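Local coordinates for alpha-glucosidase (Bacteroides thetaiotaomicron, PDB 5XFM), which hydrolyses glycosidic bonds as a bifunctional beta-L-arabinopyranosidase and alpha-galactosidase of glycoside hydrolase family 97, at residues Ile78-Ser90 and Gly440-Glu452. The protein carries 1 engineered substitution. Numbering follows the deposited sequence.
Sequences IDTVYQQTRIKVS and GWERMYPNYVGSE. With CA (calcium ion), chain E.
Arg86 sets CG anti to its carbonyl carbon (chi1 -62°) and bends at chi3, which takes its guanidinium to the turn 445-448. There Arg86 NH1 donates to Tyr445 O at 2.9 Å. Arg86 NH1 also donates, nearly straight, to Tyr448 O at 3.0 Å, on a lone pair of that carbonyl. The backbone N of Tyr448 reaches Tyr445 O from the other face, closing the type I turn. Arg86 NE is fixed in plane by Thr85 OG1 (2.9 Å). Pro446 O lies over one guanidinium face, Glu442 CB over the opposite one. A water links Arg86 NH2 to Arg443 O. Ile87 CG2 packs on Glu442 CB, while the Glu442 carboxylate bonds Ser486.

Arg443 leaves helix 441-444 with CG anti to the backbone N (chi1 -173°) and bends at chi2. Arg443 NH1 donates in plane to Gln84 OE1 at 2.9 Å and weakly to Gln83 O. The Gln84 amide stands almost perpendicular to this guanidinium, and its NE2 donates to Thr85 O. Tyr82 CD1 lies 3.6 Å from Arg443 NH1, over the guanidinium face, while Tyr82 OH bonds Asp280.

A leucine in place of Arg86 would probably leave Tyr448 O without this donor and Tyr445 O with one donor fewer. The contact joins the N-terminal beta domain to the helix and turn before barrel strand 448-451, which leads to the calcium ligand Glu452. Carbonyl dipoles probably stabilise much of the buried Arg86 charge.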
loop_
_atom_site.group_PDB
_atom_site.type_symbol
_atom_site.label_atom_id
_atom_site.label_comp_id
_atom_site.label_asym_id
_atom_site.label_seq_id
_atom_site.Cartn_x
_atom_site.Cartn_y
_atom_site.Cartn_z
ATOM N N ILE A 78 -0.344 23.668 -12.062
ATOM C CA ILE A 78 -0.768 23.414 -10.699
ATOM C C ILE A 78 0.395 23.608 -9.739
ATOM O O ILE A 78 1.487 23.062 -9.941
ATOM C CB ILE A 78 -1.353 22.004 -10.555
ATOM C CG1 ILE A 78 -2.515 21.824 -11.537
ATOM C CG2 ILE A 78 -1.800 21.761 -9.125
ATOM C CD1 ILE A 78 -3.061 20.432 -11.590
ATOM N N ASP A 79 0.155 24.406 -8.706
ATOM C CA ASP A 79 1.168 24.702 -7.706
ATOM C C ASP A 79 0.489 24.917 -6.362
ATOM O O ASP A 79 0.007 26.010 -6.067
ATOM C CB ASP A 79 1.981 25.931 -8.109
ATOM C CG ASP A 79 3.217 26.125 -7.253
ATOM O OD1 ASP A 79 3.190 25.774 -6.055
ATOM O OD2 ASP A 79 4.229 26.624 -7.787
ATOM N N THR A 80 0.469 23.871 -5.543
ATOM C CA THR A 80 -0.257 23.914 -4.283
ATOM C C THR A 80 0.539 23.231 -3.181
ATOM O O THR A 80 1.495 22.518 -3.451
ATOM C CB THR A 80 -1.638 23.236 -4.399
ATOM O OG1 THR A 80 -1.501 21.978 -5.063
ATOM C CG2 THR A 80 -2.603 24.105 -5.186
ATOM N N VAL A 81 0.149 23.472 -1.936
ATOM C CA VAL A 81 0.755 22.812 -0.789
ATOM C C VAL A 81 -0.334 22.092 -0.017
ATOM O O VAL A 81 -1.417 22.636 0.187
ATOM C CB VAL A 81 1.494 23.815 0.135
ATOM C CG1 VAL A 81 2.028 23.124 1.382
ATOM C CG2 VAL A 81 2.610 24.502 -0.620
ATOM N N TYR A 82 -0.067 20.857 0.387
ATOM C CA TYR A 82 -1.028 20.159 1.223
ATOM C C TYR A 82 -0.360 19.376 2.349
ATOM O O TYR A 82 0.802 18.972 2.250
ATOM C CB TYR A 82 -1.919 19.237 0.372
ATOM C CG TYR A 82 -1.269 18.005 -0.234
ATOM C CD1 TYR A 82 -1.138 16.827 0.498
ATOM C CD2 TYR A 82 -0.846 18.000 -1.557
ATOM C CE1 TYR A 82 -0.568 15.688 -0.061
ATOM C CE2 TYR A 82 -0.280 16.867 -2.129
ATOM C CZ TYR A 82 -0.143 15.715 -1.376
ATOM O OH TYR A 82 0.418 14.587 -1.940
ATOM N N GLN A 83 -1.093 19.211 3.442
ATOM C CA GLN A 83 -0.611 18.433 4.573
ATOM C C GLN A 83 -1.326 17.090 4.599
ATOM O O GLN A 83 -2.527 17.013 4.322
ATOM C CB GLN A 83 -0.811 19.168 5.902
ATOM C CG GLN A 83 -0.096 20.520 6.034
ATOM C CD GLN A 83 -0.670 21.596 5.130
ATOM O OE1 GLN A 83 -1.878 21.843 5.135
ATOM N NE2 GLN A 83 0.194 22.251 4.357
ATOM N N GLN A 84 -0.582 16.025 4.882
ATOM C CA GLN A 84 -1.171 14.696 4.932
ATOM C C GLN A 84 -0.493 13.836 5.988
ATOM O O GLN A 84 0.722 13.627 5.937
ATOM C CB GLN A 84 -1.068 14.017 3.565
ATOM C CG GLN A 84 -1.778 12.682 3.469
ATOM C CD GLN A 84 -3.273 12.787 3.740
ATOM O OE1 GLN A 84 -3.957 13.647 3.188
ATOM N NE2 GLN A 84 -3.787 11.904 4.591
ATOM N N THR A 85 -1.276 13.332 6.938
ATOM C CA THR A 85 -0.761 12.394 7.925
ATOM C C THR A 85 -0.879 10.975 7.390
ATOM O O THR A 85 -1.554 10.746 6.383
ATOM C CB THR A 85 -1.517 12.485 9.255
ATOM O OG1 THR A 85 -2.886 12.114 9.052
ATOM C CG2 THR A 85 -1.444 13.892 9.816
ATOM N N ARG A 86 -0.233 10.033 8.075
ATOM C CA ARG A 86 -0.347 8.596 7.789
ATOM C C ARG A 86 0.291 8.150 6.467
ATOM O O ARG A 86 -0.058 7.091 5.938
ATOM C CB ARG A 86 -1.819 8.172 7.796
ATOM C CG ARG A 86 -2.529 8.366 9.125
ATOM C CD ARG A 86 -4.040 8.439 8.919
ATOM N NE ARG A 86 -4.442 9.742 8.388
ATOM C CZ ARG A 86 -5.462 9.936 7.558
ATOM N NH1 ARG A 86 -6.199 8.916 7.148
ATOM N NH2 ARG A 86 -5.742 11.158 7.128
ATOM N N ILE A 87 1.191 8.961 5.913
ATOM C CA ILE A 87 1.944 8.556 4.724
ATOM C C ILE A 87 3.434 8.824 4.950
ATOM O O ILE A 87 3.833 9.207 6.049
ATOM C CB ILE A 87 1.469 9.284 3.439
ATOM C CG1 ILE A 87 1.747 10.779 3.514
ATOM C CG2 ILE A 87 -0.008 9.030 3.179
ATOM C CD1 ILE A 87 1.663 11.481 2.167
ATOM N N LYS A 88 4.244 8.624 3.909
ATOM C CA LYS A 88 5.709 8.692 4.015
ATOM C C LYS A 88 6.275 10.100 4.267
ATOM O O LYS A 88 7.446 10.243 4.625
ATOM C CB LYS A 88 6.345 8.125 2.746
ATOM C CG LYS A 88 6.100 8.970 1.511
ATOM C CD LYS A 88 6.653 8.327 0.244
ATOM C CE LYS A 88 5.736 7.229 -0.288
ATOM N NZ LYS A 88 6.134 6.786 -1.663
ATOM N N VAL A 89 5.464 11.133 4.055
ATOM C CA VAL A 89 5.911 12.511 4.249
ATOM C C VAL A 89 4.733 13.335 4.758
ATOM O O VAL A 89 3.588 13.016 4.451
ATOM C CB VAL A 89 6.474 13.104 2.931
ATOM C CG1 VAL A 89 5.390 13.154 1.859
ATOM C CG2 VAL A 89 7.077 14.485 3.154
ATOM N N SER A 90 4.990 14.379 5.546
ATOM C CA SER A 90 3.891 15.124 6.173
ATOM C C SER A 90 3.494 16.420 5.444
ATOM O O SER A 90 2.407 16.954 5.667
ATOM C CB SER A 90 4.232 15.431 7.637
ATOM O OG SER A 90 5.288 16.361 7.753
ATOM N N GLY A 440 -4.958 5.733 -2.483
ATOM C CA GLY A 440 -4.968 7.109 -2.026
ATOM C C GLY A 440 -5.894 7.275 -0.831
ATOM O O GLY A 440 -6.363 8.377 -0.547
ATOM N N TRP A 441 -6.167 6.175 -0.134
ATOM C CA TRP A 441 -7.207 6.171 0.889
ATOM C C TRP A 441 -6.905 6.989 2.162
ATOM O O TRP A 441 -7.842 7.453 2.817
ATOM C CB TRP A 441 -7.545 4.719 1.262
ATOM C CG TRP A 441 -8.366 4.033 0.191
ATOM C CD1 TRP A 441 -8.658 4.523 -1.051
ATOM C CD2 TRP A 441 -9.039 2.770 0.291
ATOM N NE1 TRP A 441 -9.449 3.636 -1.735
ATOM C CE2 TRP A 441 -9.699 2.551 -0.937
ATOM C CE3 TRP A 441 -9.143 1.798 1.295
ATOM C CZ2 TRP A 441 -10.451 1.403 -1.188
ATOM C CZ3 TRP A 441 -9.891 0.658 1.044
ATOM C CH2 TRP A 441 -10.534 0.469 -0.188
ATOM N N GLU A 442 -5.629 7.213 2.484
ATOM C CA GLU A 442 -5.274 8.031 3.650
ATOM C C GLU A 442 -5.803 9.461 3.514
ATOM O O GLU A 442 -6.324 10.042 4.472
ATOM C CB GLU A 442 -3.750 8.078 3.850
ATOM C CG GLU A 442 -3.082 6.766 4.280
ATOM C CD GLU A 442 -2.581 5.939 3.107
ATOM O OE1 GLU A 442 -3.052 6.172 1.971
ATOM O OE2 GLU A 442 -1.704 5.069 3.319
ATOM N N ARG A 443 -5.676 10.024 2.316
ATOM C CA ARG A 443 -6.158 11.369 2.067
ATOM C C ARG A 443 -7.666 11.359 1.882
ATOM O O ARG A 443 -8.361 12.230 2.398
ATOM C CB ARG A 443 -5.482 11.980 0.840
ATOM C CG ARG A 443 -5.830 13.443 0.636
ATOM C CD ARG A 443 -4.691 14.190 -0.021
ATOM N NE ARG A 443 -5.022 15.598 -0.221
ATOM C CZ ARG A 443 -4.849 16.532 0.712
ATOM N NH1 ARG A 443 -4.364 16.195 1.905
ATOM N NH2 ARG A 443 -5.166 17.798 0.461
ATOM N N MET A 444 -8.173 10.384 1.134
ATOM C CA MET A 444 -9.605 10.318 0.886
ATOM C C MET A 444 -10.425 10.117 2.169
ATOM O O MET A 444 -11.515 10.681 2.293
ATOM C CB MET A 444 -9.910 9.219 -0.126
ATOM C CG MET A 444 -9.360 9.529 -1.503
ATOM S SD MET A 444 -9.109 8.097 -2.557
ATOM C CE MET A 444 -10.798 7.644 -2.939
ATOM N N TYR A 445 -9.891 9.342 3.121
ATOM C CA TYR A 445 -10.608 9.007 4.364
ATOM C C TYR A 445 -9.808 9.312 5.639
ATOM O O TYR A 445 -8.857 8.600 5.962
ATOM C CB TYR A 445 -10.992 7.526 4.364
ATOM C CG TYR A 445 -11.712 7.078 3.114
ATOM C CD1 TYR A 445 -13.073 7.307 2.950
ATOM C CD2 TYR A 445 -11.023 6.439 2.086
ATOM C CE1 TYR A 445 -13.731 6.898 1.804
ATOM C CE2 TYR A 445 -11.667 6.032 0.947
ATOM C CZ TYR A 445 -13.017 6.262 0.806
ATOM O OH TYR A 445 -13.658 5.852 -0.342
ATOM N N PRO A 446 -10.229 10.342 6.392
ATOM C CA PRO A 446 -9.539 10.832 7.598
ATOM C C PRO A 446 -9.300 9.765 8.666
ATOM O O PRO A 446 -8.337 9.884 9.424
ATOM C CB PRO A 446 -10.492 11.905 8.138
ATOM C CG PRO A 446 -11.286 12.347 6.955
ATOM C CD PRO A 446 -11.428 11.137 6.075
ATOM N N ASN A 447 -10.156 8.748 8.731
ATOM C CA ASN A 447 -10.036 7.723 9.773
ATOM C C ASN A 447 -9.451 6.402 9.270
ATOM O O ASN A 447 -9.398 5.416 9.999
ATOM C CB ASN A 447 -11.399 7.474 10.432
ATOM C CG ASN A 447 -12.485 7.114 9.429
ATOM O OD1 ASN A 447 -12.556 7.677 8.333
ATOM N ND2 ASN A 447 -13.346 6.188 9.812
ATOM N N TYR A 448 -8.986 6.397 8.027
ATOM C CA TYR A 448 -8.321 5.226 7.479
ATOM C C TYR A 448 -6.918 5.091 8.064
ATOM O O TYR A 448 -6.130 6.023 8.007
ATOM C CB TYR A 448 -8.264 5.304 5.952
ATOM C CG TYR A 448 -7.346 4.273 5.350
ATOM C CD1 TYR A 448 -7.715 2.933 5.295
ATOM C CD2 TYR A 448 -6.104 4.635 4.849
ATOM C CE1 TYR A 448 -6.874 1.980 4.757
ATOM C CE2 TYR A 448 -5.257 3.691 4.309
ATOM C CZ TYR A 448 -5.645 2.368 4.263
ATOM O OH TYR A 448 -4.792 1.435 3.725
ATOM N N VAL A 449 -6.611 3.941 8.659
ATOM C CA VAL A 449 -5.291 3.770 9.266
ATOM C C VAL A 449 -4.540 2.511 8.803
ATOM O O VAL A 449 -3.770 1.924 9.565
ATOM C CB VAL A 449 -5.381 3.769 10.803
ATOM C CG1 VAL A 449 -5.851 5.141 11.300
ATOM C CG2 VAL A 449 -6.296 2.655 11.299
ATOM N N GLY A 450 -4.755 2.103 7.553
ATOM C CA GLY A 450 -3.938 1.058 6.971
ATOM C C GLY A 450 -4.664 -0.150 6.420
ATOM O O GLY A 450 -5.824 -0.402 6.748
ATOM N N SER A 451 -3.949 -0.910 5.594
ATOM C CA SER A 451 -4.496 -2.067 4.894
ATOM C C SER A 451 -3.497 -3.220 4.868
ATOM O O SER A 451 -2.284 -3.011 4.972
ATOM C CB SER A 451 -4.865 -1.701 3.451
ATOM O OG SER A 451 -5.983 -0.838 3.395
ATOM N N GLU A 452 -3.996 -4.439 4.705
ATOM C CA GLU A 452 -3.099 -5.582 4.569
ATOM C C GLU A 452 -2.623 -5.613 3.108
ATOM O O GLU A 452 -1.584 -5.040 2.784
ATOM C CB GLU A 452 -3.794 -6.885 4.986
ATOM C CG GLU A 452 -2.873 -8.110 5.123
ATOM C CD GLU A 452 -3.651 -9.370 5.473
ATOM O OE1 GLU A 452 -4.834 -9.461 5.077
ATOM O OE2 GLU A 452 -3.090 -10.269 6.143
HETATM CA CA CA E . -4.735 -12.014 5.823
HETATM O O HOH W 1 -7.432 12.825 5.229
HETATM O O HOH W 2 -7.036 -12.107 5.308
HETATM O O HOH W 3 -5.146 -14.318 4.934
HETATM O O HOH W 4 -5.284 -14.437 7.213
HETATM O O HOH W 5 -5.548 -11.242 7.960
#